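Local coordinates for high-potential iron-sulfur protein (PDB 1HLQ) that carries electrons in bacterial photosynthetic and anaerobic electron transport, using a high-potential [4Fe-4S] cluster buried inside a small fold, at residues 11-21 with 57-68. Residues are numbered along the deposited sequence; the frame is centred on the assembly and turned at random. Where two conformers were deposited one is given.
With SF4 (iron/sulfur cluster), chain G.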
ATOM      1  N   ASN A  11       1.742   2.697   8.390  1.00 15.77           N
ATOM      2  CA  ASN A  11       1.681   1.745   7.285  1.00 15.31           C
ATOM      3  C   ASN A  11       2.535   0.520   7.575  1.00 15.30           C
ATOM      4  O   ASN A  11       2.179  -0.588   7.173  1.00 16.32           O
ATOM      5  CB  ASN A  11       1.982   2.393   5.952  1.00 16.03           C
ATOM      6  CG  ASN A  11       3.294   3.104   5.799  1.00 15.84           C
ATOM      7  OD1 ASN A  11       4.126   3.115   6.714  1.00 16.00           O
ATOM      8  ND2 ASN A  11       3.488   3.740   4.650  1.00 15.86           N
ATOM      9  N   ALA A  12       3.633   0.713   8.296  1.00 14.43           N
ATOM     10  CA  ALA A  12       4.479  -0.417   8.684  1.00 13.75           C
ATOM     11  C   ALA A  12       3.721  -1.323   9.648  1.00 14.14           C
ATOM     12  O   ALA A  12       3.664  -2.553   9.476  1.00 15.08           O
ATOM     13  CB  ALA A  12       5.752   0.119   9.327  1.00 13.69           C
ATOM     14  N   LYS A  13       3.096  -0.759  10.683  1.00 14.67           N
ATOM     15  CA  LYS A  13       2.352  -1.541  11.657  1.00 15.98           C
ATOM     16  C   LYS A  13       1.212  -2.320  10.987  1.00 15.50           C
ATOM     17  O   LYS A  13       0.932  -3.484  11.294  1.00 16.39           O
ATOM     18  CB  LYS A  13       1.781  -0.688  12.790  1.00 18.53           C
ATOM     19  CG  LYS A  13       2.840  -0.119  13.728  1.00 21.96           C
ATOM     20  CD  LYS A  13       2.139   0.577  14.895  1.00 25.70           C
ATOM     21  CE  LYS A  13       3.111   1.012  15.972  1.00 28.63           C
ATOM     22  NZ  LYS A  13       2.482   1.958  16.938  1.00 31.26           N
ATOM     23  N   SER A  14       0.555  -1.718  10.002  1.00 14.78           N
ATOM     24  CA  SER A  14      -0.539  -2.383   9.288  1.00 14.71           C
ATOM     25  C   SER A  14      -0.064  -3.642   8.573  1.00 15.02           C
ATOM     26  O   SER A  14      -0.868  -4.566   8.401  1.00 15.93           O
ATOM     27  CB  SER A  14      -1.159  -1.382   8.316  1.00 15.60           C
ATOM     28  OG  SER A  14      -2.339  -1.904   7.727  1.00 17.42           O
ATOM     29  N   LEU A  15       1.189  -3.671   8.142  1.00 13.89           N
ATOM     30  CA  LEU A  15       1.747  -4.802   7.427  1.00 13.80           C
ATOM     31  C   LEU A  15       2.697  -5.648   8.259  1.00 13.54           C
ATOM     32  O   LEU A  15       3.385  -6.537   7.741  1.00 14.43           O
ATOM     33  CB  LEU A  15       2.483  -4.307   6.174  1.00 13.85           C
ATOM     34  CG  LEU A  15       1.597  -3.716   5.073  1.00 14.24           C
ATOM     35  CD1 LEU A  15       2.404  -2.978   4.034  1.00 14.41           C
ATOM     36  CD2 LEU A  15       0.794  -4.834   4.417  1.00 15.25           C
ATOM     37  N   GLY A  16       2.787  -5.393   9.562  1.00 13.23           N
ATOM     38  CA  GLY A  16       3.707  -6.128  10.426  1.00 12.85           C
ATOM     39  C   GLY A  16       5.153  -5.995   9.984  1.00 13.35           C
ATOM     40  O   GLY A  16       5.954  -6.914  10.151  1.00 14.49           O
ATOM     41  N   TYR A  17       5.528  -4.857   9.385  1.00 13.12           N
ATOM     42  CA  TYR A  17       6.889  -4.697   8.906  1.00 13.18           C
ATOM     43  C   TYR A  17       7.908  -4.719  10.041  1.00 13.65           C
ATOM     44  O   TYR A  17       7.746  -4.081  11.076  1.00 14.49           O
ATOM     45  CB  TYR A  17       7.038  -3.352   8.168  1.00 13.42           C
ATOM     46  CG  TYR A  17       8.472  -3.042   7.792  1.00 13.36           C
ATOM     47  CD1 TYR A  17       9.071  -3.539   6.649  1.00 13.27           C
ATOM     48  CD2 TYR A  17       9.237  -2.201   8.601  1.00 13.74           C
ATOM     49  CE1 TYR A  17      10.401  -3.278   6.363  1.00 13.32           C
ATOM     50  CE2 TYR A  17      10.561  -1.920   8.327  1.00 12.92           C
ATOM     51  CZ  TYR A  17      11.131  -2.437   7.183  1.00 12.72           C
ATOM     52  OH  TYR A  17      12.446  -2.169   6.868  1.00 13.69           O
ATOM     53  N   VAL A  18       8.992  -5.444   9.778  1.00 12.79           N
ATOM     54  CA  VAL A  18      10.132  -5.468  10.688  1.00 13.89           C
ATOM     55  C   VAL A  18      11.371  -5.227   9.833  1.00 13.42           C
ATOM     56  O   VAL A  18      11.480  -5.693   8.699  1.00 13.64           O
ATOM     57  CB  VAL A  18      10.287  -6.751  11.515  1.00 14.56           C
ATOM     58  CG1 VAL A  18       9.264  -6.806  12.644  1.00 15.48           C
ATOM     59  CG2 VAL A  18      10.211  -7.970  10.623  1.00 14.34           C
ATOM     60  N   ALA A  19      12.367  -4.546  10.422  1.00 14.10           N
ATOM     61  CA  ALA A  19      13.608  -4.310   9.727  1.00 13.40           C
ATOM     62  C   ALA A  19      14.494  -5.551   9.670  1.00 14.07           C
ATOM     63  O   ALA A  19      15.423  -5.564   8.865  1.00 13.91           O
ATOM     64  CB  ALA A  19      14.398  -3.172  10.356  1.00 14.85           C
ATOM     65  N   ASP A  20      14.146  -6.580  10.430  1.00 14.40           N
ATOM     66  CA  ASP A  20      14.919  -7.822  10.453  1.00 14.48           C
ATOM     67  C   ASP A  20      13.903  -8.963  10.492  1.00 13.79           C
ATOM     68  O   ASP A  20      13.184  -9.102  11.462  1.00 14.11           O
ATOM     69  CB  ASP A  20      15.793  -7.864  11.700  1.00 15.60           C
ATOM     70  CG  ASP A  20      16.646  -9.103  11.848  1.00 17.15           C
ATOM     71  OD1 ASP A  20      17.539  -9.049  12.742  1.00 19.55           O
ATOM     72  OD2 ASP A  20      16.439 -10.115  11.151  1.00 16.47           O
ATOM     73  N   THR A  21      13.857  -9.746   9.429  1.00 13.97           N
ATOM     74  CA  THR A  21      12.929 -10.861   9.299  1.00 14.23           C
ATOM     75  C   THR A  21      12.983 -11.868  10.436  1.00 15.34           C
ATOM     76  O   THR A  21      11.969 -12.508  10.748  1.00 16.10           O
ATOM     77  CB  THR A  21      13.140 -11.553   7.945  1.00 14.55           C
ATOM     78  OG1 THR A  21      12.030 -12.426   7.734  1.00 14.96           O
ATOM     79  CG2 THR A  21      14.416 -12.366   7.914  1.00 15.17           C
ATOM     80  N   PHE A  57       5.879   1.536   0.623  1.00 17.69           N
ATOM     81  CA  PHE A  57       6.413   2.500   1.588  1.00 17.05           C
ATOM     82  C   PHE A  57       6.989   3.737   0.914  1.00 18.52           C
ATOM     83  O   PHE A  57       8.180   3.913   0.683  1.00 19.23           O
ATOM     84  CB  PHE A  57       7.491   1.795   2.450  1.00 16.50           C
ATOM     85  CG  PHE A  57       6.877   0.742   3.338  1.00 14.78           C
ATOM     86  CD1 PHE A  57       6.948  -0.613   2.999  1.00 15.63           C
ATOM     87  CD2 PHE A  57       6.195   1.090   4.488  1.00 14.56           C
ATOM     88  CE1 PHE A  57       6.328  -1.548   3.807  1.00 15.12           C
ATOM     89  CE2 PHE A  57       5.596   0.166   5.315  1.00 15.16           C
ATOM     90  CZ  PHE A  57       5.665  -1.185   4.954  1.00 15.02           C
ATOM     91  N   ALA A  58       6.103   4.677   0.586  1.00 18.16           N
ATOM     92  CA  ALA A  58       6.459   5.916  -0.078  1.00 18.66           C
ATOM     93  C   ALA A  58       7.358   6.809   0.773  1.00 18.80           C
ATOM     94  O   ALA A  58       7.223   6.901   1.980  1.00 18.81           O
ATOM     95  CB  ALA A  58       5.194   6.702  -0.426  1.00 20.17           C
ATOM     96  N   GLY A  59       8.321   7.408   0.100  1.00 18.88           N
ATOM     97  CA  GLY A  59       9.246   8.383   0.623  1.00 18.57           C
ATOM     98  C   GLY A  59      10.372   7.859   1.477  1.00 17.98           C
ATOM     99  O   GLY A  59      11.206   8.589   1.983  1.00 18.07           O
ATOM    100  N   LYS A  60      10.395   6.537   1.618  1.00 17.62           N
ATOM    101  CA  LYS A  60      11.322   5.853   2.509  1.00 17.02           C
ATOM    102  C   LYS A  60      11.973   4.655   1.838  1.00 16.84           C
ATOM    103  O   LYS A  60      11.831   4.420   0.646  1.00 19.05           O
ATOM    104  CB  LYS A  60      10.554   5.433   3.764  1.00 17.03           C
ATOM    105  CG  LYS A  60       9.947   6.551   4.574  1.00 16.97           C
ATOM    106  CD  LYS A  60       9.627   6.281   6.012  1.00 17.26           C
ATOM    107  CE  LYS A  60       8.974   7.470   6.697  1.00 18.22           C
ATOM    108  NZ  LYS A  60       8.908   7.333   8.173  1.00 18.31           N
ATOM    109  N   GLU A  61      12.800   3.962   2.613  1.00 15.90           N
ATOM    110  CA  GLU A  61      13.456   2.748   2.160  1.00 16.50           C
ATOM    111  C   GLU A  61      13.258   1.681   3.240  1.00 15.44           C
ATOM    112  O   GLU A  61      13.059   1.999   4.411  1.00 15.18           O
ATOM    113  CB  GLU A  61      14.953   2.940   1.893  1.00 18.96           C
ATOM    114  CG  GLU A  61      15.180   3.724   0.604  1.00 22.26           C
ATOM    115  CD  GLU A  61      16.603   3.917   0.173  1.00 24.59           C
ATOM    116  OE1 GLU A  61      16.784   4.373  -0.975  1.00 27.38           O
ATOM    117  OE2 GLU A  61      17.534   3.663   0.949  1.00 26.52           O
ATOM    118  N   VAL A  62      13.265   0.427   2.781  1.00 15.40           N
ATOM    119  CA  VAL A  62      13.175  -0.704   3.699  1.00 15.10           C
ATOM    120  C   VAL A  62      14.545  -1.369   3.799  1.00 14.95           C
ATOM    121  O   VAL A  62      15.391  -1.163   2.921  1.00 16.47           O
ATOM    122  CB  VAL A  62      12.122  -1.736   3.250  1.00 14.95           C
ATOM    123  CG1 VAL A  62      10.723  -1.117   3.313  1.00 15.41           C
ATOM    124  CG2 VAL A  62      12.405  -2.299   1.862  1.00 15.63           C
ATOM    125  N   VAL A  63      14.770  -2.136   4.845  1.00 14.86           N
ATOM    126  CA  VAL A  63      16.034  -2.856   5.036  1.00 14.84           C
ATOM    127  C   VAL A  63      15.902  -4.192   4.320  1.00 14.94           C
ATOM    128  O   VAL A  63      14.898  -4.908   4.488  1.00 14.58           O
ATOM    129  CB  VAL A  63      16.338  -3.031   6.524  1.00 16.04           C
ATOM    130  CG1 VAL A  63      17.591  -3.861   6.762  1.00 15.99           C
ATOM    131  CG2 VAL A  63      16.525  -1.644   7.136  1.00 16.16           C
ATOM    132  N   ALA A  64      16.916  -4.600   3.552  1.00 15.43           N
ATOM    133  CA  ALA A  64      16.874  -5.806   2.739  1.00 15.51           C
ATOM    134  C   ALA A  64      16.662  -7.083   3.533  1.00 14.28           C
ATOM    135  O   ALA A  64      16.039  -8.052   3.050  1.00 15.40           O
ATOM    136  CB  ALA A  64      18.129  -5.881   1.896  1.00 16.86           C
ATOM    137  N   LYS A  65      17.118  -7.085   4.765  1.00 14.53           N
ATOM    138  CA  LYS A  65      16.996  -8.119   5.758  0.60 15.08           C
ATOM    139  C   LYS A  65      15.599  -8.180   6.363  1.00 14.62           C
ATOM    140  O   LYS A  65      15.279  -9.071   7.149  1.00 15.55           O
ATOM    141  CB  LYS A  65      17.887  -7.777   6.981  0.60 16.61           C
ATOM    142  CG  LYS A  65      19.355  -8.068   6.844  0.60 17.62           C
ATOM    143  CD  LYS A  65      20.142  -7.648   8.074  0.60 17.92           C
ATOM    144  CE  LYS A  65      19.679  -8.356   9.333  0.60 17.30           C
ATOM    145  NZ  LYS A  65      20.755  -8.319  10.360  0.60 17.26           N
ATOM    146  N   GLY A  66      14.771  -7.171   6.078  1.00 13.72           N
ATOM    147  CA  GLY A  66      13.462  -6.987   6.638  1.00 12.90           C
ATOM    148  C   GLY A  66      12.363  -7.863   6.063  1.00 12.67           C
ATOM    149  O   GLY A  66      12.610  -8.767   5.278  1.00 13.53           O
ATOM    150  N   TRP A  67      11.124  -7.596   6.465  1.00 12.26           N
ATOM    151  CA  TRP A  67       9.974  -8.388   6.057  1.00 12.57           C
ATOM    152  C   TRP A  67       8.687  -7.647   6.391  1.00 12.71           C
ATOM    153  O   TRP A  67       8.612  -6.885   7.342  1.00 13.05           O
ATOM    154  CB  TRP A  67       9.971  -9.702   6.873  1.00 12.91           C
ATOM    155  CG  TRP A  67       8.859 -10.652   6.543  1.00 13.72           C
ATOM    156  CD1 TRP A  67       8.879 -11.627   5.592  1.00 13.63           C
ATOM    157  CD2 TRP A  67       7.575 -10.731   7.161  1.00 13.76           C
ATOM    158  NE1 TRP A  67       7.680 -12.307   5.554  1.00 13.68           N
ATOM    159  CE2 TRP A  67       6.860 -11.773   6.519  1.00 13.60           C
ATOM    160  CE3 TRP A  67       6.940 -10.030   8.193  1.00 13.96           C
ATOM    161  CZ2 TRP A  67       5.558 -12.117   6.872  1.00 14.72           C
ATOM    162  CZ3 TRP A  67       5.643 -10.369   8.536  1.00 14.75           C
ATOM    163  CH2 TRP A  67       4.974 -11.408   7.886  1.00 14.34           C
ATOM    164  N   CYS A  68       7.666  -7.919   5.586  1.00 12.75           N
ATOM    165  CA  CYS A  68       6.320  -7.461   5.910  1.00 12.49           C
ATOM    166  C   CYS A  68       5.349  -8.521   5.387  1.00 12.71           C
ATOM    167  O   CYS A  68       5.733  -9.438   4.662  1.00 13.14           O
ATOM    168  CB  CYS A  68       5.959  -6.067   5.443  1.00 13.17           C
ATOM    169  SG  CYS A  68       5.326  -6.019   3.752  1.00 12.63           S
TER
HETATM  170 FE1  SF4 G  76       9.876  -5.919   2.138  1.00 14.06          FE
HETATM  171 FE2  SF4 G  76       8.330  -7.016   0.155  1.00 14.50          FE
HETATM  172 FE3  SF4 G  76       8.214  -4.367   0.680  1.00 14.90          FE
HETATM  173 FE4  SF4 G  76       7.211  -6.146   2.450  1.00 13.90          FE
HETATM  174  S1  SF4 G  76       6.433  -5.830   0.302  1.00 14.38           S
HETATM  175  S2  SF4 G  76       8.560  -4.321   2.994  1.00 13.26           S
HETATM  176  S3  SF4 G  76       8.669  -7.917   2.262  1.00 12.76           S
HETATM  177  S4  SF4 G  76      10.064  -5.435  -0.111  1.00 14.54           S
HETATM  178  O   HOH W   1       6.031   5.083   3.857  1.00 20.01           O
HETATM  179  O   HOH W   2      19.726 -10.730  12.673  1.00 34.23           O
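Val-18 and Trp-67 pair as a single antiparallel, hydrogen-bonded bridge: Val-18 N donates to Trp-67 O at 2.9 Å, and Trp-67 N returns the bond to Val-18 O at 3.0 Å. A third backbone bond, Thr-21 N to Lys-65 O (2.8 Å), ties residues 17-21 to the type I turn of 63-66. Just before this pairing a Schellman motif ends the helix: Gly-16 has positive phi, Tyr-17 N bonds to Ala-12 O and Gly-16 N to Lys-13 O, and the chain then runs beside Cys-68. With little regular secondary structure, the HiPIP fold encloses its [4Fe-4S] cluster largely in loops and turns, and here Cys-68 SG binds an iron, FE4, at 2.3 Å. Tyr-17 illustrates how a side chain is fixed beside the cluster. A chi1 of 173°, which sets CG opposite the backbone N, carries the ring alongside Val-62, with CE1 against CG1, and its hydroxyl accepts a nearly straight bond from Val-63 N (N-H...O angle 172°). Tyr-17 CD1 lies 3.8 Å from cluster sulfur S2, and Phe-57 CE1 approaches that same sulfur at 3.7 Å; the two rings meet obliquely, planes at 53°. The far edge of Phe-57 abuts Asn-11 and Ala-12, while Leu-15 CD1 touches Phe-57 CZ at 3.8 Å. A water bridges Asn-11 ND2 and Ala-58 O.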